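PDB 6DJ8: beta sliding clamp, which probably encircles DNA as a ring-shaped head-to-tail homodimer, tethering DNA polymerases and other proteins to it and so conferring processivity. Local coordinates for residues N12-C17 with K98-F103; N20-E25 with S67-V72; K30-N35 with I56-R61; W42-I47 with K78-A83. All blocks are in the same frame, centred on the assembly; numbering follows the deposited sequence.

Overall arrangement
All four contacts fall within the N-terminal clamp domain. Their first segments follow one another from residue 12 to 47, and contact 1 closes the longest loop, enclosing the other three. Contact 1 pairs two strands of a five-stranded antiparallel sheet; contact 4 pairs strands 44-50 and 77-82 of a second, larger sheet. Contact 3 lies about 9 Å from contact 4, centre to centre, and reaches the adjoining strand 53-59, while contact 2 sets helix 19-29 against the next strand, 64-70. Contacts 1 and 4, about 16 Å apart between centres, meet where Phe15 touches Ile47 and Phe103 touches Val79. Apolar side chains thus join the two sheets into one domain.

Contact 1: N12-C17 with K98-F103; sequences NTFFIC and KIKIVF
The phenyl ring of Phe14 carries the end of Lys100 over one face. CE lies 3.8 Å above the ring plane toward the rim, a CH-pi contact, and NZ sits 4.7 Å from the ring centroid. That nitrogen is only 4° off the ring normal, which supports a cation-pi interaction; the lysine chain, extended beyond CG, delivers it there. On the other side of the sheet the Phe15 ring takes Ile101 against one face, with CB 4.1 Å from the centroid. With chi1 at 62°, Phe15 CG sits between the backbone N and carbonyl carbon, which folds the ring back over its cross-strand neighbour until CZ is 3.4 Å from Ile101 CD1. The edge of the Phe103 ring, near its plane, meets Thr13 CG2. Farther along, Cys17 SG packs 3.7 Å from Ile99 CG1.

Backbone bonds set this register. Phe15 and Ile101 exchange two, the one from Ile101 N to Phe15 O measuring 2.8 Å, and Cys17 and Ile99 form a second such pair. Phe103 N reaches Thr13 O in a bond of 2.8 Å. Phe15, Cys17, Ile99 and Ile101 share the face that looks toward Phe77 and helix 19-29. Strands running at 165° in alternating hydrogen-bonded and non-hydrogen-bonded pairs are the mark of an antiparallel sheet, here the five-stranded one of the N-terminal clamp domain.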
# COMPACT_ATOMS: atom_id res chain seq x y z
N ASN A 12 33.86 23.10 13.58
CA ASN A 12 32.93 24.21 13.65
C ASN A 12 32.02 24.36 12.44
O ASN A 12 31.38 25.41 12.28
CB ASN A 12 33.69 25.54 13.89
CG ASN A 12 34.65 25.88 12.76
OD1 ASN A 12 34.77 25.15 11.78
ND2 ASN A 12 35.35 27.01 12.90
N THR A 13 31.93 23.35 11.56
CA THR A 13 31.01 23.42 10.42
C THR A 13 29.94 22.35 10.65
O THR A 13 30.00 21.25 10.09
CB THR A 13 31.75 23.21 9.10
OG1 THR A 13 32.85 24.12 9.03
CG2 THR A 13 30.82 23.57 7.94
N PHE A 14 28.94 22.70 11.45
CA PHE A 14 27.92 21.74 11.85
C PHE A 14 26.66 22.49 12.26
O PHE A 14 26.67 23.71 12.45
CB PHE A 14 28.39 20.88 13.03
CG PHE A 14 28.51 21.65 14.31
CD1 PHE A 14 29.71 22.24 14.66
CD2 PHE A 14 27.41 21.82 15.14
CE1 PHE A 14 29.83 22.96 15.84
CE2 PHE A 14 27.52 22.55 16.31
CZ PHE A 14 28.73 23.12 16.66
N PHE A 15 25.59 21.73 12.46
CA PHE A 15 24.47 22.27 13.21
C PHE A 15 23.82 21.14 13.99
O PHE A 15 23.90 19.97 13.61
CB PHE A 15 23.44 22.97 12.30
CG PHE A 15 22.80 22.08 11.31
CD1 PHE A 15 23.38 21.89 10.07
CD2 PHE A 15 21.62 21.43 11.59
CE1 PHE A 15 22.80 21.07 9.14
CE2 PHE A 15 21.04 20.61 10.67
CZ PHE A 15 21.63 20.42 9.44
N ILE A 16 23.16 21.52 15.08
CA ILE A 16 22.37 20.62 15.90
C ILE A 16 20.91 20.98 15.68
O ILE A 16 20.55 22.16 15.69
CB ILE A 16 22.75 20.75 17.39
CG1 ILE A 16 24.26 20.51 17.58
CG2 ILE A 16 21.91 19.80 18.25
CD1 ILE A 16 24.73 20.65 19.01
N CYS A 17 20.07 19.97 15.48
CA CYS A 17 18.66 20.20 15.23
C CYS A 17 17.84 19.13 15.94
O CYS A 17 18.36 18.10 16.40
CB CYS A 17 18.34 20.18 13.74
SG CYS A 17 18.67 18.61 12.98
N LYS A 98 17.71 14.74 19.32
CA LYS A 98 18.48 15.74 18.59
C LYS A 98 19.64 15.07 17.87
O LYS A 98 20.23 14.11 18.37
CB LYS A 98 19.05 16.80 19.54
CG LYS A 98 17.99 17.56 20.31
CD LYS A 98 18.58 18.72 21.11
CE LYS A 98 17.45 19.57 21.69
NZ LYS A 98 17.94 20.74 22.48
N ILE A 99 20.01 15.61 16.70
CA ILE A 99 21.18 15.10 16.00
C ILE A 99 22.15 16.23 15.70
O ILE A 99 21.77 17.40 15.58
CB ILE A 99 20.81 14.35 14.70
CG1 ILE A 99 19.86 15.21 13.85
CG2 ILE A 99 20.18 13.01 15.00
CD1 ILE A 99 19.67 14.63 12.47
N LYS A 100 23.43 15.87 15.60
CA LYS A 100 24.49 16.79 15.21
C LYS A 100 24.88 16.42 13.79
O LYS A 100 25.23 15.27 13.51
CB LYS A 100 25.68 16.69 16.17
CG LYS A 100 26.83 17.67 15.88
CD LYS A 100 27.89 17.64 17.01
CE LYS A 100 29.01 18.66 16.77
NZ LYS A 100 30.15 18.54 17.74
N ILE A 101 24.81 17.39 12.88
CA ILE A 101 25.12 17.18 11.48
C ILE A 101 26.38 17.97 11.17
O ILE A 101 26.40 19.19 11.32
CB ILE A 101 23.95 17.59 10.58
CG1 ILE A 101 22.73 16.70 10.91
CG2 ILE A 101 24.36 17.50 9.13
CD1 ILE A 101 21.44 17.06 10.16
N VAL A 102 27.44 17.27 10.76
CA VAL A 102 28.75 17.85 10.54
C VAL A 102 29.00 17.84 9.04
O VAL A 102 28.77 16.82 8.38
CB VAL A 102 29.85 17.07 11.28
CG1 VAL A 102 31.22 17.68 10.99
CG2 VAL A 102 29.58 17.05 12.77
N PHE A 103 29.45 18.96 8.49
CA PHE A 103 29.77 19.02 7.07
C PHE A 103 31.27 18.85 6.92
O PHE A 103 32.04 19.67 7.44
CB PHE A 103 29.29 20.31 6.42
CG PHE A 103 29.64 20.42 4.96
CD1 PHE A 103 29.55 19.31 4.13
CD2 PHE A 103 30.00 21.63 4.40
CE1 PHE A 103 29.86 19.40 2.79
CE2 PHE A 103 30.30 21.73 3.06
CZ PHE A 103 30.23 20.61 2.25

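Contact 2: N20-E25 with S67-V72; sequences NQIMNE and STISIV
Gln21 and Ile69 run past each other in opposite directions, the glutamine reaching out from helix 19-29 while the isoleucine comes from strand 64-70. Gln21 is extended, its CG anti to the backbone N (chi1 -177°), and this carries the carboxamide alongside the isoleucine branch, with NE2 3.4 Å from Ile69 CG2. Glu25, one turn later, also passes Ile69 head to foot. Its CG, anti to the carbonyl carbon (chi1 -59°), comes to 3.6 Å from the same methyl, Ile69 CG2, and a bend at chi2 turns the carboxylate back so that OE2 also lies near it. The other branch of Ile69 turns to Ile22, the residue after Gln21, CD1 standing 4.1 Å from Ile22 CB. One strand residue is therefore gripped by three residues of the helix.

No direct hydrogen bond crosses the contact; water does the linking. One water donates to Gln21 OE1 and, at 2.8 Å, to Ser70 O. A second accepts from Gln21 NE2 and, again at 2.8 Å, from Ser70 N, a pattern consistent with the modelled orientation of the amide. At the far end Glu25 OE1 is 4.1 Å from Ser67 OG, too far to bond, and a third water joins Ser67 OG to Glu25 O.

Chemically, an apolar centre on Ile69 is bordered by polar groups linked across the contact by water, with the Glu25 carboxylate held directly by Tyr254 OH and Asn253 ND2 as well. The axes of helix 20-25 and strand 67-70 approach to 9.8 Å, matched across a hydrated margin.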
# COMPACT_ATOMS: atom_id res chain seq x y z
N ASN A 20 13.05 15.00 14.86
CA ASN A 20 11.71 14.88 14.32
C ASN A 20 11.35 16.10 13.48
O ASN A 20 10.68 15.98 12.45
CB ASN A 20 10.69 14.67 15.43
CG ASN A 20 9.30 14.30 14.89
OD1 ASN A 20 8.39 15.13 14.85
ND2 ASN A 20 9.16 13.06 14.43
N GLN A 21 11.82 17.28 13.89
CA GLN A 21 11.48 18.49 13.13
C GLN A 21 12.14 18.46 11.76
O GLN A 21 11.46 18.64 10.74
CB GLN A 21 11.91 19.74 13.89
CG GLN A 21 11.52 21.03 13.18
CD GLN A 21 11.88 22.25 13.99
OE1 GLN A 21 12.78 22.20 14.83
NE2 GLN A 21 11.16 23.36 13.76
N ILE A 22 13.45 18.21 11.71
CA ILE A 22 14.08 18.25 10.39
C ILE A 22 13.58 17.09 9.53
O ILE A 22 13.52 17.21 8.30
CB ILE A 22 15.61 18.28 10.50
CG1 ILE A 22 16.19 18.68 9.13
CG2 ILE A 22 16.14 16.92 11.02
CD1 ILE A 22 17.69 18.75 9.06
N MET A 23 13.18 15.97 10.15
CA MET A 23 12.58 14.89 9.37
C MET A 23 11.31 15.37 8.67
O MET A 23 11.11 15.15 7.47
CB MET A 23 12.27 13.67 10.27
CG MET A 23 11.73 12.50 9.50
SD MET A 23 11.37 11.08 10.56
CE MET A 23 12.84 11.11 11.64
N ASN A 24 10.43 16.04 9.41
CA ASN A 24 9.18 16.52 8.81
C ASN A 24 9.45 17.52 7.70
O ASN A 24 8.82 17.46 6.63
CB ASN A 24 8.29 17.14 9.88
CG ASN A 24 7.72 16.11 10.84
OD1 ASN A 24 7.63 14.92 10.51
ND2 ASN A 24 7.34 16.55 12.03
N GLU A 25 10.38 18.45 7.92
CA GLU A 25 10.62 19.49 6.92
C GLU A 25 11.28 18.92 5.68
O GLU A 25 11.00 19.38 4.57
CB GLU A 25 11.49 20.61 7.51
CG GLU A 25 10.90 21.31 8.72
CD GLU A 25 9.55 22.03 8.46
OE1 GLU A 25 9.06 22.04 7.31
OE2 GLU A 25 9.00 22.59 9.42
N SER A 67 11.89 26.63 3.49
CA SER A 67 11.43 26.52 4.86
C SER A 67 12.59 26.82 5.80
O SER A 67 13.76 26.70 5.44
CB SER A 67 10.88 25.12 5.18
OG SER A 67 11.91 24.15 5.20
N THR A 68 12.24 27.21 7.03
CA THR A 68 13.25 27.57 8.01
C THR A 68 12.89 26.97 9.36
O THR A 68 11.71 26.95 9.75
CB THR A 68 13.37 29.11 8.13
OG1 THR A 68 14.34 29.43 9.13
CG2 THR A 68 12.04 29.72 8.52
N ILE A 69 13.91 26.48 10.07
CA ILE A 69 13.75 25.94 11.41
C ILE A 69 14.92 26.41 12.25
O ILE A 69 16.00 26.73 11.74
CB ILE A 69 13.68 24.40 11.43
CG1 ILE A 69 14.97 23.81 10.86
CG2 ILE A 69 12.45 23.91 10.68
CD1 ILE A 69 15.08 22.27 11.02
N SER A 70 14.72 26.42 13.57
CA SER A 70 15.74 26.85 14.49
C SER A 70 16.74 25.73 14.74
O SER A 70 16.35 24.56 14.86
CB SER A 70 15.11 27.29 15.81
OG SER A 70 14.38 28.49 15.62
N ILE A 71 18.02 26.08 14.80
CA ILE A 71 19.10 25.14 15.04
C ILE A 71 20.12 25.81 15.95
O ILE A 71 20.04 27.00 16.24
CB ILE A 71 19.79 24.68 13.74
CG1 ILE A 71 20.29 25.93 13.00
CG2 ILE A 71 18.86 23.81 12.91
CD1 ILE A 71 21.17 25.67 11.82
N VAL A 72 21.14 25.04 16.31
CA VAL A 72 22.33 25.54 16.99
C VAL A 72 23.50 25.35 16.04
O VAL A 72 23.65 24.28 15.44
CB VAL A 72 22.56 24.82 18.33
CG1 VAL A 72 23.92 25.19 18.93
CG2 VAL A 72 21.42 25.14 19.29
O HOH W 1 15.63 21.87 15.11
O HOH W 2 12.01 26.02 14.23
O HOH W 3 10.04 22.18 4.96

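Contact 3: K30-N35 with I56-R61; sequences KGIILN and IKSTDR
The loop that follows helix 19-29 lies against the end of strand 53-59, where Ile32 and Ile33 both close on Ser58. Ile32 CD1 approaches Ser58 OG at 3.6 Å, while Ile33 CD1 approaches Ser58 CB at 3.7 Å, so the two isoleucines contact different atoms of one small side chain. Ile32 gets there with CG1 set between its backbone N and carbonyl carbon (chi1 55°), and the same CD1 continues to Thr59 CA, 3.9 Å away. Ile32 CG1 follows its methyl along the hydroxyl, 3.7 Å from Ser58 OG. Ile33 takes the other setting, CG1 anti to the carbonyl carbon (chi1 -61°), and lays its longer branch along the serine methylene. The hydroxyl touched by Ile32 is not without a partner, for Ser58 OG is hydrogen-bonded to Ala29 O at the end of the preceding helix.

The loop is itself turned: Ile33 N bonds to Lys30 O over 3.0 Å, a turn consistent with both isoleucines facing the strand. At Asp60 the contact passes from side chain to backbone, Asp60 CB lying 3.3 Å from Ile32 O.

Beyond this point strand 53-59 ends in the turn that leads to strand 64-70, and an ST turn begins it. Thr59 OG1 accepts from Arg61 N over 2.7 Å with an N-H...O angle of 149°. Asp60 braces the same turn, OD1 accepting from Asn62 N and Ile63 N while OD2 forms a salt bridge with Lys223, partners that would be expected to favour its ionised form.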
# COMPACT_ATOMS: atom_id res chain seq x y z
N LYS A 30 10.96 17.66 -0.02
CA LYS A 30 11.23 16.76 -1.14
C LYS A 30 9.96 16.35 -1.85
O LYS A 30 10.03 15.66 -2.87
CB LYS A 30 12.00 15.53 -0.65
CG LYS A 30 11.16 14.40 -0.12
CD LYS A 30 12.05 13.34 0.56
CE LYS A 30 11.64 11.93 0.16
NZ LYS A 30 10.21 11.64 0.41
N GLY A 31 8.80 16.82 -1.39
CA GLY A 31 7.56 16.48 -2.05
C GLY A 31 7.52 16.88 -3.51
O GLY A 31 6.90 16.20 -4.32
N ILE A 32 8.22 17.96 -3.88
CA ILE A 32 8.20 18.42 -5.27
C ILE A 32 9.40 17.92 -6.06
O ILE A 32 9.55 18.28 -7.23
CB ILE A 32 8.11 19.95 -5.34
CG1 ILE A 32 9.26 20.59 -4.56
CG2 ILE A 32 6.75 20.42 -4.82
CD1 ILE A 32 9.41 22.08 -4.80
N ILE A 33 10.23 17.06 -5.47
CA ILE A 33 11.45 16.59 -6.10
C ILE A 33 11.21 15.20 -6.68
O ILE A 33 11.01 14.23 -5.94
CB ILE A 33 12.62 16.57 -5.11
CG1 ILE A 33 12.90 17.96 -4.57
CG2 ILE A 33 13.86 15.96 -5.73
CD1 ILE A 33 14.17 18.04 -3.73
N LEU A 34 11.27 15.10 -8.01
CA LEU A 34 11.32 13.80 -8.68
C LEU A 34 12.70 13.18 -8.47
O LEU A 34 13.69 13.69 -9.00
CB LEU A 34 11.00 13.95 -10.16
CG LEU A 34 11.52 15.23 -10.84
CD1 LEU A 34 12.11 14.92 -12.20
CD2 LEU A 34 10.42 16.31 -10.96
N ASN A 35 12.76 12.09 -7.70
CA ASN A 35 14.03 11.51 -7.25
C ASN A 35 14.55 10.52 -8.29
O ASN A 35 14.29 9.32 -8.23
CB ASN A 35 13.85 10.84 -5.89
CG ASN A 35 15.07 10.05 -5.46
OD1 ASN A 35 16.22 10.48 -5.66
ND2 ASN A 35 14.84 8.89 -4.85
N ILE A 56 16.01 25.35 4.33
CA ILE A 56 15.92 24.21 3.43
C ILE A 56 15.22 24.67 2.16
O ILE A 56 14.13 25.25 2.22
CB ILE A 56 15.15 23.04 4.09
CG1 ILE A 56 15.94 22.52 5.30
CG2 ILE A 56 14.90 21.91 3.09
CD1 ILE A 56 15.09 21.69 6.22
N LYS A 57 15.87 24.45 1.02
CA LYS A 57 15.30 24.83 -0.27
C LYS A 57 15.19 23.61 -1.17
O LYS A 57 16.05 22.72 -1.15
CB LYS A 57 16.14 25.90 -0.98
CG LYS A 57 16.13 27.27 -0.30
CD LYS A 57 17.00 28.27 -1.08
CE LYS A 57 17.35 29.49 -0.25
NZ LYS A 57 18.23 30.47 -1.00
N SER A 58 14.11 23.56 -1.94
CA SER A 58 13.94 22.55 -2.97
C SER A 58 13.25 23.20 -4.16
O SER A 58 12.61 24.24 -4.03
CB SER A 58 13.13 21.35 -2.47
OG SER A 58 11.81 21.74 -2.13
N THR A 59 13.41 22.59 -5.33
CA THR A 59 12.72 23.10 -6.50
C THR A 59 12.52 21.97 -7.49
O THR A 59 13.27 21.00 -7.48
CB THR A 59 13.47 24.25 -7.18
OG1 THR A 59 12.72 24.71 -8.32
CG2 THR A 59 14.87 23.77 -7.64
N ASP A 60 11.48 22.09 -8.31
CA ASP A 60 11.36 21.26 -9.50
C ASP A 60 11.67 22.07 -10.76
O ASP A 60 11.37 21.64 -11.87
CB ASP A 60 9.98 20.60 -9.57
CG ASP A 60 8.83 21.59 -9.80
OD1 ASP A 60 9.07 22.80 -10.04
OD2 ASP A 60 7.67 21.14 -9.72
N ARG A 61 12.30 23.23 -10.57
CA ARG A 61 12.71 24.22 -11.56
C ARG A 61 11.51 25.09 -11.98
O ARG A 61 11.67 25.99 -12.80
CB ARG A 61 13.41 23.59 -12.77
CG ARG A 61 14.51 22.57 -12.33
CD ARG A 61 15.36 22.06 -13.47
NE ARG A 61 16.23 23.10 -14.00
CZ ARG A 61 17.07 22.94 -15.01
NH1 ARG A 61 17.83 23.95 -15.42
NH2 ARG A 61 17.17 21.75 -15.61

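Contact 4: W42-I47 with K78-A83; sequences WSALLI and KVLINA
Ala83 N gives Ser43 O a nearly straight hydrogen bond of 3.0 Å (174° at the hydrogen), directed in the carbonyl plane onto a lone pair. Next along the strands Leu45 and Ile81 exchange two bonds. Of these, Leu45 N to Ile81 O measures 2.9 Å, its donor tilted 32° from the carbonyl plane. Ile47 and Val79 form the second reciprocal pair, with Ile47 N 2.9 Å from Val79 O. Between these pairs Leu46 CA makes a CA-H...O contact of 3.5 Å to Val79 O, and beyond the last pair Lys78 CA makes another to Ile47 O.

Packing divides by face. Leu45, Ile47, Val79 and Ile81 project to one side, where Leu45 lies side by side with Ile81 and Ile47 CG1 meets Val79 CB at 3.9 Å. Leu45 also sends CD2 to Ala83 CB, 3.8 Å away. On the face of Leu46 and Leu80, Leu80 CD1 meets Leu46 CB at 4.0 Å; Leu80 CG also touches Ala44 CB, 3.8 Å away. Tyr140 of helix 135-140 packs on both Leu46 and Leu80.

Where the pairing stops, the Ala44 and Asn82 side chains diverge. Asn82 OD1 accepts from Asn85 N. Here an antiparallel strand pair (155°) runs into a strand-to-helix junction, Asn82 ending strand 77-82 and serving as N-cap of helix 83-92, in the sheet of the N-terminal clamp domain.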
# COMPACT_ATOMS: atom_id res chain seq x y z
N TRP A 42 19.11 17.92 -9.45
CA TRP A 42 17.68 18.20 -9.35
C TRP A 42 16.95 17.16 -8.51
O TRP A 42 15.73 17.26 -8.33
CB TRP A 42 17.08 18.30 -10.75
CG TRP A 42 17.83 19.30 -11.56
CD1 TRP A 42 18.60 19.05 -12.66
CD2 TRP A 42 17.94 20.71 -11.30
NE1 TRP A 42 19.16 20.22 -13.12
CE2 TRP A 42 18.77 21.25 -12.30
CE3 TRP A 42 17.40 21.57 -10.33
CZ2 TRP A 42 19.08 22.61 -12.36
CZ3 TRP A 42 17.71 22.91 -10.39
CH2 TRP A 42 18.55 23.42 -11.40
N SER A 43 17.67 16.18 -7.99
CA SER A 43 17.16 15.27 -6.98
C SER A 43 17.62 15.67 -5.59
O SER A 43 17.31 14.98 -4.61
CB SER A 43 17.59 13.83 -7.29
OG SER A 43 16.94 13.36 -8.47
N ALA A 44 18.34 16.78 -5.48
CA ALA A 44 18.92 17.23 -4.23
C ALA A 44 18.08 18.34 -3.62
O ALA A 44 17.22 18.94 -4.27
CB ALA A 44 20.35 17.73 -4.46
N LEU A 45 18.34 18.62 -2.35
CA LEU A 45 17.86 19.86 -1.76
C LEU A 45 19.06 20.64 -1.22
O LEU A 45 20.16 20.10 -1.03
CB LEU A 45 16.83 19.59 -0.66
CG LEU A 45 17.18 18.57 0.42
CD1 LEU A 45 18.06 19.24 1.43
CD2 LEU A 45 15.94 18.01 1.08
N LEU A 46 18.84 21.93 -1.01
CA LEU A 46 19.90 22.83 -0.57
C LEU A 46 19.57 23.25 0.85
O LEU A 46 18.49 23.76 1.10
CB LEU A 46 20.02 24.04 -1.50
CG LEU A 46 20.95 25.16 -1.03
CD1 LEU A 46 22.39 24.70 -1.05
CD2 LEU A 46 20.80 26.43 -1.91
N ILE A 47 20.49 22.98 1.78
CA ILE A 47 20.31 23.42 3.16
C ILE A 47 21.35 24.47 3.45
O ILE A 47 22.50 24.38 3.01
CB ILE A 47 20.38 22.26 4.18
CG1 ILE A 47 21.78 21.68 4.24
CG2 ILE A 47 19.33 21.22 3.88
CD1 ILE A 47 22.25 21.49 5.66
N LYS A 78 26.64 26.17 3.38
CA LYS A 78 25.58 25.56 2.58
C LYS A 78 26.02 24.17 2.14
O LYS A 78 27.22 23.90 1.98
CB LYS A 78 25.23 26.41 1.34
CG LYS A 78 24.81 27.84 1.64
CD LYS A 78 24.26 28.50 0.39
CE LYS A 78 23.92 29.96 0.62
NZ LYS A 78 22.63 30.31 -0.06
N VAL A 79 25.04 23.29 1.96
CA VAL A 79 25.25 21.91 1.52
C VAL A 79 24.14 21.53 0.54
O VAL A 79 22.96 21.74 0.82
CB VAL A 79 25.27 20.91 2.69
CG1 VAL A 79 25.26 19.50 2.16
CG2 VAL A 79 26.51 21.12 3.54
N LEU A 80 24.53 20.97 -0.61
CA LEU A 80 23.59 20.38 -1.55
C LEU A 80 23.67 18.86 -1.40
O LEU A 80 24.74 18.27 -1.57
CB LEU A 80 23.93 20.80 -2.97
CG LEU A 80 22.95 20.43 -4.08
CD1 LEU A 80 21.67 21.24 -3.90
CD2 LEU A 80 23.58 20.70 -5.44
N ILE A 81 22.54 18.23 -1.07
CA ILE A 81 22.55 16.80 -0.78
C ILE A 81 21.29 16.15 -1.34
O ILE A 81 20.20 16.70 -1.25
CB ILE A 81 22.68 16.53 0.73
CG1 ILE A 81 22.64 15.02 1.03
CG2 ILE A 81 21.59 17.22 1.51
CD1 ILE A 81 22.98 14.73 2.46
N ASN A 82 21.46 14.96 -1.92
CA ASN A 82 20.35 14.16 -2.41
C ASN A 82 19.25 14.05 -1.37
O ASN A 82 19.51 13.63 -0.24
CB ASN A 82 20.86 12.78 -2.81
CG ASN A 82 19.76 11.86 -3.24
OD1 ASN A 82 19.30 11.01 -2.46
ND2 ASN A 82 19.30 12.03 -4.47
N ALA A 83 18.02 14.44 -1.75
CA ALA A 83 16.95 14.56 -0.77
C ALA A 83 16.57 13.21 -0.17
O ALA A 83 16.29 13.12 1.03
CB ALA A 83 15.71 15.20 -1.41